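PDB 3LL3: gluconate kinase from Lactobacillus acidophilus, which probably uses ATP to phosphorylate a sugar or sugar acid such as gluconate, and binds ATP and D-xylulose as a member of the FGGY carbohydrate kinase family. Local coordinates for residues Q119-T124 / P272-S277; G263-I268 / S385-N390; S279-P284 / H289-G294; R344-D349 / L380-S385. All blocks are in the same frame, centred on the assembly; numbering follows the deposited sequence. Where two conformers were deposited one is given.

Interaction 1: residues Q119-T124 / P272-S277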
# COMPACT_ATOMS: atom_id res chain seq x y z
N GLN A 119 23.50 -19.56 16.14
CA GLN A 119 24.42 -19.93 17.20
C GLN A 119 25.24 -18.73 17.64
O GLN A 119 25.46 -18.52 18.82
CB GLN A 119 25.37 -21.05 16.74
CG GLN A 119 26.30 -21.52 17.87
CD GLN A 119 27.38 -22.51 17.41
OE1 GLN A 119 27.94 -22.40 16.32
NE2 GLN A 119 27.70 -23.47 18.28
N ILE A 120 25.68 -17.94 16.67
CA ILE A 120 26.39 -16.70 16.98
C ILE A 120 25.50 -15.79 17.85
O ILE A 120 25.96 -15.21 18.85
CB ILE A 120 26.86 -15.99 15.69
CG1 ILE A 120 28.07 -16.72 15.11
CG2 ILE A 120 27.23 -14.53 15.96
CD1 ILE A 120 28.39 -16.32 13.69
N TYR A 121 24.22 -15.69 17.48
CA TYR A 121 23.26 -14.93 18.28
C TYR A 121 23.12 -15.45 19.71
O TYR A 121 23.17 -14.69 20.66
CB TYR A 121 21.89 -14.88 17.60
CG TYR A 121 20.92 -14.06 18.42
CD1 TYR A 121 21.03 -12.68 18.47
CD2 TYR A 121 19.92 -14.67 19.17
CE1 TYR A 121 20.16 -11.92 19.25
CE2 TYR A 121 19.04 -13.93 19.93
CZ TYR A 121 19.17 -12.56 19.97
OH TYR A 121 18.30 -11.82 20.74
N ARG A 122 22.90 -16.75 19.84
CA ARG A 122 22.82 -17.37 21.16
C ARG A 122 24.09 -17.12 21.97
O ARG A 122 24.00 -16.91 23.17
CB ARG A 122 22.53 -18.87 21.05
CG ARG A 122 21.09 -19.28 21.27
CD ARG A 122 20.91 -20.79 21.08
NE ARG A 122 20.40 -21.08 19.75
CZ ARG A 122 21.07 -21.72 18.80
NH1 ARG A 122 20.50 -21.92 17.62
NH2 ARG A 122 22.29 -22.17 19.03
N LYS A 123 25.26 -17.09 21.33
CA LYS A 123 26.53 -16.88 22.04
C LYS A 123 26.83 -15.43 22.40
O LYS A 123 27.42 -15.16 23.45
CB LYS A 123 27.72 -17.40 21.22
CG LYS A 123 27.98 -18.89 21.32
CD LYS A 123 28.95 -19.32 20.23
CE LYS A 123 29.21 -20.81 20.28
NZ LYS A 123 29.95 -21.17 21.53
N THR A 124 26.47 -14.51 21.51
CA THR A 124 27.03 -13.16 21.60
C THR A 124 25.99 -12.04 21.61
O THR A 124 26.35 -10.88 21.80
CB THR A 124 28.02 -12.87 20.44
OG1 THR A 124 27.29 -12.72 19.21
CG2 THR A 124 29.06 -14.01 20.31
N PRO A 272 22.14 -11.22 30.82
CA PRO A 272 21.99 -11.47 29.38
C PRO A 272 20.56 -11.91 29.15
O PRO A 272 19.97 -12.60 29.98
CB PRO A 272 22.92 -12.66 29.11
CG PRO A 272 23.85 -12.72 30.27
CD PRO A 272 23.14 -12.10 31.45
N LYS A 273 19.97 -11.46 28.06
CA LYS A 273 18.66 -11.93 27.74
C LYS A 273 18.61 -11.86 26.25
O LYS A 273 18.90 -10.83 25.64
CB LYS A 273 17.58 -11.05 28.37
CG LYS A 273 16.17 -11.45 27.91
CD LYS A 273 15.10 -10.41 28.30
CE LYS A 273 13.75 -10.80 27.68
NZ LYS A 273 12.68 -9.78 27.92
N ILE A 274 18.30 -12.99 25.64
CA ILE A 274 18.25 -13.03 24.20
C ILE A 274 16.88 -13.43 23.80
O ILE A 274 16.13 -14.03 24.57
CB ILE A 274 19.30 -14.00 23.63
CG1 ILE A 274 19.17 -15.37 24.28
CG2 ILE A 274 20.69 -13.44 23.83
CD1 ILE A 274 19.98 -16.45 23.59
N ASP A 275 16.54 -13.08 22.57
CA ASP A 275 15.23 -13.34 22.05
C ASP A 275 15.22 -14.64 21.25
O ASP A 275 16.05 -14.83 20.36
CB ASP A 275 14.83 -12.19 21.14
CG ASP A 275 13.46 -12.36 20.59
OD1 ASP A 275 12.54 -12.66 21.37
OD2 ASP A 275 13.29 -12.22 19.37
N PRO A 276 14.28 -15.54 21.57
CA PRO A 276 14.11 -16.78 20.81
C PRO A 276 14.05 -16.54 19.30
O PRO A 276 14.48 -17.40 18.52
CB PRO A 276 12.76 -17.31 21.32
CG PRO A 276 12.70 -16.82 22.73
CD PRO A 276 13.36 -15.47 22.72
N SER A 277 13.54 -15.39 18.86
CA SER A 277 13.52 -15.11 17.43
C SER A 277 14.63 -14.16 16.99
O SER A 277 14.63 -13.68 15.86
CB SER A 277 12.14 -14.60 16.98
OG SER A 277 11.49 -13.85 18.00
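Tyr121 and Asp275 are joined by the one hydrogen bond between 119-124 and 272-277. The backbone N-H of Asp275 donates to Tyr121 OH at 2.8 Å, nearly straight at 172°. The donor lies in the plane of the phenol, at the ring edge. The same hydroxyl also pairs with the backbone O of Tyr280, so two backbone groups of one loop hold it. CG of Tyr121 is anti to the backbone N (chi1 -179°), which sends the ring off the helix toward the loop.

The segment 119-124 is the end of helix 116-124, in the N-terminal FGGY family region. The loop that carries 272-277 links strands 263-269 and 281-284 of the C-terminal region. The contact therefore bridges the two halves of the kinase.

Van der Waals contacts flank this bond. Ile274 CB packs 3.7 Å from Tyr121 CE2, the isoleucine and the ring lying alongside each other, head to tail. Tyr121 CE2 also meets the backbone O of Asp275 at 3.2 Å. Ile274 CD1 lies 3.8 Å from Arg122 CA.

Polar bonds within the loop hold Asp275. Its OD2 accepts from Ser277 OG at 2.8 Å, on the syn side of the carboxylate, and also pairs with Ser279 OG.

Interaction 2: residues G263-I268 / S385-N390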
# COMPACT_ATOMS: atom_id res chain seq x y z
N GLY A 263 16.07 5.25 13.48
CA GLY A 263 15.73 5.20 14.89
C GLY A 263 16.35 4.05 15.67
O GLY A 263 17.01 3.19 15.09
N ALA A 264 16.11 4.04 16.98
CA ALA A 264 16.52 2.93 17.83
C ALA A 264 15.68 2.92 19.10
O ALA A 264 15.36 3.97 19.65
CB ALA A 264 18.00 3.04 18.16
N ILE A 265 15.28 1.72 19.53
CA ILE A 265 14.70 1.52 20.85
C ILE A 265 15.64 0.64 21.70
O ILE A 265 16.10 -0.41 21.24
CB ILE A 265 13.27 0.91 20.78
CG1 ILE A 265 12.65 0.82 22.18
CG2 ILE A 265 13.26 -0.44 20.08
CD1 ILE A 265 12.18 2.20 22.73
N ARG A 266 15.95 1.08 22.92
CA ARG A 266 16.90 0.37 23.77
C ARG A 266 16.55 0.42 25.25
O ARG A 266 15.87 1.34 25.73
CB ARG A 266 18.28 1.00 23.66
CG ARG A 266 18.81 1.13 22.28
CD ARG A 266 20.10 1.90 22.33
NE ARG A 266 20.65 2.15 21.01
CZ ARG A 266 20.69 3.34 20.42
NH1 ARG A 266 20.19 4.42 21.04
NH2 ARG A 266 21.23 3.45 19.21
N THR A 267 17.07 -0.55 25.98
CA THR A 267 16.89 -0.62 27.41
C THR A 267 18.03 -1.42 28.02
O THR A 267 18.66 -2.22 27.34
CB THR A 267 15.52 -1.25 27.77
OG1 THR A 267 15.23 -1.02 29.15
CG2 THR A 267 15.51 -2.76 27.46
N ILE A 268 18.30 -1.21 29.31
CA ILE A 268 19.41 -1.88 29.97
C ILE A 268 18.86 -2.80 31.05
O ILE A 268 18.05 -2.38 31.88
CB ILE A 268 20.36 -0.84 30.58
CG1 ILE A 268 21.07 -0.08 29.45
CG2 ILE A 268 21.36 -1.49 31.54
CD1 ILE A 268 21.84 1.13 29.89
N SER A 385 8.08 -3.55 21.57
CA SER A 385 7.28 -4.63 22.12
C SER A 385 8.02 -5.97 22.15
O SER A 385 7.75 -6.81 23.01
CB SER A 385 5.97 -4.78 21.33
OG SER A 385 5.14 -3.63 21.48
N ASN A 386 8.93 -6.18 21.20
CA ASN A 386 9.78 -7.37 21.23
C ASN A 386 10.66 -7.39 22.48
O ASN A 386 10.88 -8.44 23.06
CB ASN A 386 10.65 -7.45 19.98
CG ASN A 386 9.87 -7.81 18.75
OD1 ASN A 386 8.76 -8.34 18.83
ND2 ASN A 386 10.44 -7.53 17.58
N LEU A 387 11.16 -6.21 22.87
CA LEU A 387 12.02 -6.05 24.04
C LEU A 387 11.29 -6.34 25.35
O LEU A 387 11.78 -7.07 26.21
CB LEU A 387 12.50 -4.60 24.10
CG LEU A 387 13.84 -4.05 23.64
CD1 LEU A 387 14.51 -4.86 22.54
CD2 LEU A 387 13.70 -2.57 23.25
N ILE A 388 10.11 -5.74 25.49
CA ILE A 388 9.31 -5.78 26.71
C ILE A 388 8.66 -7.14 26.87
O ILE A 388 8.66 -7.72 27.95
CB ILE A 388 8.16 -4.76 26.62
CG1 ILE A 388 8.70 -3.37 26.30
CG2 ILE A 388 7.34 -4.73 27.90
CD1 ILE A 388 7.59 -2.34 26.15
N LYS A 389 8.10 -7.63 25.78
CA LYS A 389 7.37 -8.89 25.77
C LYS A 389 6.27 -8.88 26.84
O LYS A 389 5.29 -8.11 26.74
CB LYS A 389 8.33 -10.07 25.96
CG LYS A 389 8.14 -11.17 24.92
CD LYS A 389 7.75 -10.58 23.56
CE LYS A 389 8.19 -11.47 22.40
NZ LYS A 389 7.70 -10.94 21.09
N ASN A 390 6.44 -9.71 27.86
CA ASN A 390 5.47 -9.77 28.94
C ASN A 390 6.10 -9.33 30.27
O ASN A 390 5.60 -9.66 31.34
CB ASN A 390 4.83 -11.16 29.05
CG ASN A 390 3.87 -11.48 27.89
OD1 ASN A 390 2.96 -10.70 27.59
ND2 ASN A 390 4.07 -12.63 27.26
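Strand 263-268 and the end of helix 365-388 come closest at Thr267 and Leu387, whose CA atoms are 8.0 Å apart, so the backbones stay separate and side chains bridge the gap.

Leu387 carries the contact from the helix. Its CD2 methyl is placed 3.7 Å from Ile265 CG1 and 3.8 Å from Ile265 CG2. One methyl thus meets both branches of the isoleucine at their root. The leucine comes down from the helix alongside the isoleucine, which rises from the strand. With CG1 of Ile265 anti to the backbone N (chi1 -175°), both branches face Leu387 CD2. The same CD2 also lies 3.8 Å from the backbone O of Ile265. Thr267 is a looser neighbour: its CG2 methyl is 4.4 Å from Leu387 CG. Its hydroxyl is engaged elsewhere, by the backbone O of His254. The contact is apolar and buried.

The helix ends just after Leu387. Lys389 is the first residue to leave helical geometry, with a positive phi of 54°, and its N still bonds to Ser385 O.

This is helix-on-sheet packing within the C-terminal FGGY region. Ile265 and Thr267 point toward the helix. Arg266 leaves the strand on the other side; its side chain touches Ser243 and Thr244 of helix 239-245 and belongs to the D-xylulose pocket. Strand 263-269 runs between strands 254-259 and 289-296, pairing with both. Leu387 also touches Tyr280, in the loop leading into strand 281-284 at the margin of the sheet.

Interaction 3: residues S279-P284 / H289-G294. With XUL (D-xylulose), chain E.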
# COMPACT_ATOMS: atom_id res chain seq x y z
N SER A 279 15.17 -11.12 17.53
CA SER A 279 14.65 -9.89 16.95
C SER A 279 15.27 -8.63 17.54
O SER A 279 15.03 -7.54 17.03
CB SER A 279 13.12 -9.85 17.05
OG SER A 279 12.73 -9.74 18.41
N TYR A 280 16.07 -8.77 18.61
CA TYR A 280 16.76 -7.62 19.19
C TYR A 280 18.17 -8.03 19.63
O TYR A 280 18.41 -9.20 19.92
CB TYR A 280 15.98 -7.01 20.38
CG TYR A 280 15.74 -7.97 21.53
CD1 TYR A 280 16.75 -8.28 22.44
CD2 TYR A 280 14.49 -8.56 21.71
CE1 TYR A 280 16.52 -9.17 23.49
CE2 TYR A 280 14.25 -9.44 22.76
CZ TYR A 280 15.27 -9.75 23.64
OH TYR A 280 15.04 -10.63 24.67
N PHE A 281 19.09 -7.07 19.67
CA PHE A 281 20.44 -7.41 20.06
C PHE A 281 20.55 -7.41 21.57
O PHE A 281 19.72 -6.82 22.27
CB PHE A 281 21.47 -6.45 19.43
CG PHE A 281 21.32 -4.98 19.86
CD1 PHE A 281 21.55 -4.59 21.18
CD2 PHE A 281 21.00 -4.00 18.93
CE1 PHE A 281 21.45 -3.26 21.56
CE2 PHE A 281 20.89 -2.65 19.31
CZ PHE A 281 21.12 -2.29 20.63
N CYS A 282 21.58 -8.08 22.08
CA CYS A 282 21.95 -7.97 23.49
C CYS A 282 23.45 -7.73 23.57
O CYS A 282 24.25 -8.63 23.27
CB CYS A 282 21.53 -9.22 24.27
SG CYS A 282 22.13 -9.31 25.99
N TYR A 283 23.83 -6.50 23.93
CA TYR A 283 25.23 -6.06 23.96
C TYR A 283 25.63 -5.77 25.41
O TYR A 283 25.18 -4.76 25.99
CB TYR A 283 25.47 -4.77 23.15
CG TYR A 283 25.12 -4.84 21.67
CD1 TYR A 283 25.15 -6.04 20.97
CD2 TYR A 283 24.79 -3.68 20.97
CE1 TYR A 283 24.86 -6.10 19.62
CE2 TYR A 283 24.47 -3.72 19.61
CZ TYR A 283 24.51 -4.94 18.95
OH TYR A 283 24.22 -5.00 17.60
N PRO A 284 26.47 -6.63 25.99
CA PRO A 284 26.94 -6.41 27.37
C PRO A 284 27.62 -5.05 27.56
O PRO A 284 28.28 -4.55 26.64
CB PRO A 284 27.96 -7.54 27.59
CG PRO A 284 27.58 -8.61 26.63
CD PRO A 284 26.95 -7.91 25.43
N HIS A 289 25.05 -5.26 33.56
CA HIS A 289 24.33 -4.33 32.68
C HIS A 289 24.45 -4.81 31.22
O HIS A 289 25.56 -4.94 30.70
CB HIS A 289 24.85 -2.89 32.81
CG HIS A 289 24.71 -2.32 34.19
ND1 HIS A 289 25.60 -2.61 35.21
CD2 HIS A 289 23.79 -1.48 34.72
CE1 HIS A 289 25.23 -1.97 36.31
NE2 HIS A 289 24.13 -1.28 36.04
N TYR A 290 23.31 -5.05 30.59
CA TYR A 290 23.22 -5.54 29.22
C TYR A 290 22.29 -4.65 28.40
O TYR A 290 21.16 -4.40 28.80
CB TYR A 290 22.76 -7.02 29.21
CG TYR A 290 23.73 -7.86 30.00
CD1 TYR A 290 23.70 -7.88 31.39
CD2 TYR A 290 24.74 -8.58 29.36
CE1 TYR A 290 24.61 -8.62 32.12
CE2 TYR A 290 25.67 -9.32 30.09
CZ TYR A 290 25.60 -9.33 31.47
OH TYR A 290 26.51 -10.06 32.20
N LEU A 291 22.78 -4.18 27.26
CA LEU A 291 22.01 -3.29 26.42
C LEU A 291 21.19 -4.08 25.42
O LEU A 291 21.75 -4.77 24.54
CB LEU A 291 22.93 -2.29 25.70
CG LEU A 291 22.23 -1.22 24.84
CD1 LEU A 291 21.62 -0.13 25.72
CD2 LEU A 291 23.24 -0.62 23.87
N LEU A 292 19.87 -4.02 25.57
CA LEU A 292 18.97 -4.64 24.62
C LEU A 292 18.45 -3.58 23.67
O LEU A 292 18.15 -2.46 24.09
CB LEU A 292 17.79 -5.30 25.33
CG LEU A 292 18.11 -6.22 26.52
CD1 LEU A 292 16.80 -6.80 27.07
CD2 LEU A 292 19.08 -7.32 26.12
N GLY A 293 18.31 -3.92 22.40
CA GLY A 293 17.68 -2.95 21.53
C GLY A 293 17.42 -3.38 20.12
O GLY A 293 17.81 -4.49 19.69
N GLY A 294 16.73 -2.49 19.40
CA GLY A 294 16.44 -2.66 17.99
C GLY A 294 16.85 -1.40 17.24
O GLY A 294 16.31 -0.31 17.49
C1 XUL E . 23.65 0.11 17.41
C2 XUL E . 23.71 -0.60 16.04
C3 XUL E . 24.05 0.21 14.76
C4 XUL E . 24.64 1.62 14.99
C5 XUL E . 26.08 1.61 15.53
O1 XUL E . 22.33 0.07 17.90
O2 XUL E . 23.45 -1.77 15.97
O3 XUL E . 22.89 0.39 14.00
O4 XUL E . 24.62 2.29 13.75
O5 XUL E . 26.74 2.82 15.22
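The Phe281 ring is covered on both faces. Gly293 O lies over one face, 3.3 Å above the plane and offset toward the rim. Tyr283 CE2 lies over the centre of the opposite face, and Phe281 CD1 in turn lies over the centre of the Tyr283 ring. Leu291 O sits at the Phe281 edge, in plane. Gly293 CA makes a CH-pi contact, 3.8 Å from the ring centroid. Gly293 has no side chain, which lets the ring lie close on its backbone. Phe281 CG lies between the backbone N and the carbonyl carbon (chi1 63°), which folds the ring across Gly293.

Both aromatic residues belong to the D-xylulose pocket. Phe281 CE2 is 3.4 Å from O1 of the sugar, and Tyr283 OH is 3.7 Å from its O2, which lies near the ring plane at the edge. An alanine at Phe281 would remove the ring and would probably uncover Gly293, leave Tyr283 free to turn and open a gap beside the sugar.

The backbones form an antiparallel beta hairpin. Phe281 with Gly293 and Tyr283 with Leu291 are hydrogen-bonded pairs; Tyr283 N to Leu291 O measures 2.8 Å at 174°. On the other face, Cys282 SG is 3.6 Å from Leu292 CD2, and Pro284 CB is 3.8 Å from Tyr290 CD2.

Strand 281-284 is the outermost strand of its sheet within the chain. Strand 289-296 pairs with it on one side and with strand 263-269 on the other. Tyr280 packs on Leu387 of helix 365-388.

Interaction 4: residues R344-D349 / L380-S385. With DXP (1-deoxy-D-xylulose-5-phosphate), chain D; XUL (D-xylulose), chain E.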
# COMPACT_ATOMS: atom_id res chain seq x y z
N ARG A 344 15.91 -3.49 9.63
CA ARG A 344 16.53 -4.30 10.67
C ARG A 344 15.44 -4.62 11.70
O ARG A 344 14.46 -5.27 11.35
CB ARG A 344 17.80 -3.63 11.22
CG ARG A 344 18.96 -3.75 10.21
CD ARG A 344 20.22 -2.97 10.59
NE ARG A 344 19.97 -1.53 10.53
CZ ARG A 344 20.64 -0.63 11.25
NH1 ARG A 344 21.60 -1.02 12.08
NH2 ARG A 344 20.34 0.66 11.14
N ALA A 345 15.57 -4.20 12.95
CA ALA A 345 14.47 -4.45 13.89
C ALA A 345 13.25 -3.67 13.41
O ALA A 345 13.41 -2.57 12.90
CB ALA A 345 14.83 -4.01 15.30
N PRO A 346 12.04 -4.25 13.56
CA PRO A 346 11.78 -5.56 14.17
C PRO A 346 11.73 -6.77 13.21
O PRO A 346 11.76 -7.90 13.69
CB PRO A 346 10.40 -5.36 14.79
CG PRO A 346 9.70 -4.52 13.76
CD PRO A 346 10.78 -3.59 13.17
N ILE A 347 11.68 -6.55 11.89
CA ILE A 347 11.47 -7.68 10.98
C ILE A 347 12.74 -8.33 10.39
O ILE A 347 12.69 -9.44 9.89
CB ILE A 347 10.52 -7.32 9.82
CG1 ILE A 347 11.08 -6.16 9.00
CG2 ILE A 347 9.14 -6.94 10.36
CD1 ILE A 347 10.35 -5.97 7.67
N TRP A 348 13.87 -7.63 10.46
CA TRP A 348 15.14 -8.16 9.98
C TRP A 348 15.00 -8.78 8.59
O TRP A 348 15.28 -9.97 8.39
CB TRP A 348 15.75 -9.15 11.00
CG TRP A 348 16.10 -8.47 12.31
CD1 TRP A 348 15.36 -8.46 13.47
CD2 TRP A 348 17.27 -7.68 12.58
NE1 TRP A 348 16.00 -7.71 14.44
CE2 TRP A 348 17.17 -7.22 13.92
CE3 TRP A 348 18.38 -7.31 11.82
CZ2 TRP A 348 18.14 -6.41 14.51
CZ3 TRP A 348 19.35 -6.51 12.41
CH2 TRP A 348 19.22 -6.06 13.74
N ASP A 349 14.57 -7.97 7.64
CA ASP A 349 14.44 -8.41 6.25
C ASP A 349 14.98 -7.31 5.36
O ASP A 349 14.35 -6.27 5.18
CB ASP A 349 12.96 -8.67 5.93
CG ASP A 349 12.75 -9.11 4.49
OD1 ASP A 349 13.71 -9.03 3.69
OD2 ASP A 349 11.62 -9.54 4.16
N LEU A 380 8.31 1.25 15.26
CA LEU A 380 9.11 1.43 16.47
C LEU A 380 8.47 0.76 17.68
O LEU A 380 9.16 0.23 18.54
CB LEU A 380 9.32 2.93 16.75
CG LEU A 380 10.29 3.66 15.81
CD1 LEU A 380 10.01 5.17 15.78
CD2 LEU A 380 11.74 3.38 16.15
N TYR A 381 7.14 0.81 17.75
CA TYR A 381 6.45 0.19 18.87
C TYR A 381 6.50 -1.32 18.75
O TYR A 381 6.52 -2.04 19.74
CB TYR A 381 5.01 0.66 18.94
CG TYR A 381 4.19 0.02 20.03
CD1 TYR A 381 4.49 0.24 21.38
CD2 TYR A 381 3.11 -0.78 19.73
CE1 TYR A 381 3.73 -0.34 22.38
CE2 TYR A 381 2.35 -1.36 20.71
CZ TYR A 381 2.65 -1.14 22.04
OH TYR A 381 1.85 -1.71 23.01
N ASP A 382 6.52 -1.78 17.50
CA ASP A 382 6.67 -3.20 17.17
C ASP A 382 8.04 -3.68 17.71
O ASP A 382 8.14 -4.72 18.38
CB ASP A 382 6.58 -3.34 15.64
CG ASP A 382 6.56 -4.79 15.16
OD1 ASP A 382 6.63 -5.71 15.99
OD2 ASP A 382 6.44 -5.01 13.93
N ALA A 383 9.09 -2.92 17.43
CA ALA A 383 10.43 -3.27 17.92
C ALA A 383 10.48 -3.18 19.44
O ALA A 383 10.95 -4.09 20.09
CB ALA A 383 11.50 -2.39 17.28
N ALA A 384 9.97 -2.09 20.00
CA ALA A 384 9.91 -1.95 21.46
C ALA A 384 9.20 -3.12 22.14
O ALA A 384 9.63 -3.62 23.18
CB ALA A 384 9.24 -0.63 21.84
N SER A 385 8.08 -3.55 21.57
CA SER A 385 7.28 -4.63 22.12
C SER A 385 8.02 -5.97 22.15
O SER A 385 7.75 -6.81 23.01
CB SER A 385 5.97 -4.78 21.33
OG SER A 385 5.14 -3.63 21.48
C1 DXP D . 19.83 -3.89 -0.71
C2 DXP D . 19.32 -2.47 -0.32
C3 DXP D . 19.99 -1.80 0.91
C4 DXP D . 19.85 -2.77 2.10
C5 DXP D . 19.99 -2.35 3.59
O2 DXP D . 18.25 -2.11 -0.70
O3 DXP D . 19.59 -0.50 1.05
O4 DXP D . 18.74 -3.57 1.86
O5 DXP D . 19.01 -2.81 4.48
P DXP D . 19.24 -3.45 5.99
O2P DXP D . 19.61 -5.00 5.86
O1P DXP D . 20.22 -2.51 6.84
O3P DXP D . 18.01 -3.55 6.68
C1 XUL E . 23.65 0.11 17.41
C2 XUL E . 23.71 -0.60 16.04
C3 XUL E . 24.05 0.21 14.76
C4 XUL E . 24.64 1.62 14.99
C5 XUL E . 26.08 1.61 15.53
O1 XUL E . 22.33 0.07 17.90
O2 XUL E . 23.45 -1.77 15.97
O3 XUL E . 22.89 0.39 14.00
O4 XUL E . 24.62 2.29 13.75
O5 XUL E . 26.74 2.82 15.22
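Pro346 packs against Asp382 and Ala383 of helix 365-388. Its CG meets Asp382 OD2 at 3.3 Å, the proline ring and the acid side chain crossing at about a right angle. Pro346 CB lies 3.8 Å from Ala383 CA. Ala345 CB adds a methyl contact with Ala383 CB at 4.2 Å. The peptide bond before Pro346 is cis, which turns the loop sharply where it meets the helix.

CG of Asp382 is anti to the backbone N (chi1 -173°), which brings the carboxylate over to Pro346 CG. The carboxylate has its own partner, since OD2 forms a salt bridge with Arg482. On the loop side, the Trp348 ring lies under the peptide joining Arg344 and Ala345, with Ala345 N 3.5 Å above its plane. Trp348 NE1 is bonded to Ser279 O.

Arg344, next to Ala345, turns from the helix to the ligands. Its NH1 bonds to O3 of D-xylulose at 2.7 Å and 158°, with O3 at the guanidinium edge. NE is held by Asn297 OD1. O1P of 1-deoxy-D-xylulose-5-phosphate lies 3.8 Å from NE, obliquely. A leucine at Arg344 would remove the guanidinium and would probably leave O3 and Asn297 without this partner.

The chemistry is divided. Alanine and proline groups, with the Asp382 side chain, seat the loop on the helix, while the arginine gives an N-H from NH1 to the sugar and probably a favourable charge to the nearby phosphate.

How the interactions relate
Interactions 2, 3 and 4 lie in the C-terminal FGGY region; interaction 1 ties that region to the N-terminal one. Interactions 2 and 3 have centres about 9 Å apart and share a sheet, in which strands 263-269 and 289-296 are neighbours. Interactions 2 and 4 are also about 9 Å apart and share helix 365-388. Along the chain, 3 and then 4 come within the span of 2, 4 ending on the shared Ser385; the segments of 1 and 2 alternate. Interaction 1 joins 3 through Tyr121 and Tyr280, their centres about 10 Å apart. Interactions 3 and 4 both reach D-xylulose, so the hairpin and the loop 344-349 both line its pocket, the helix packing behind the loop.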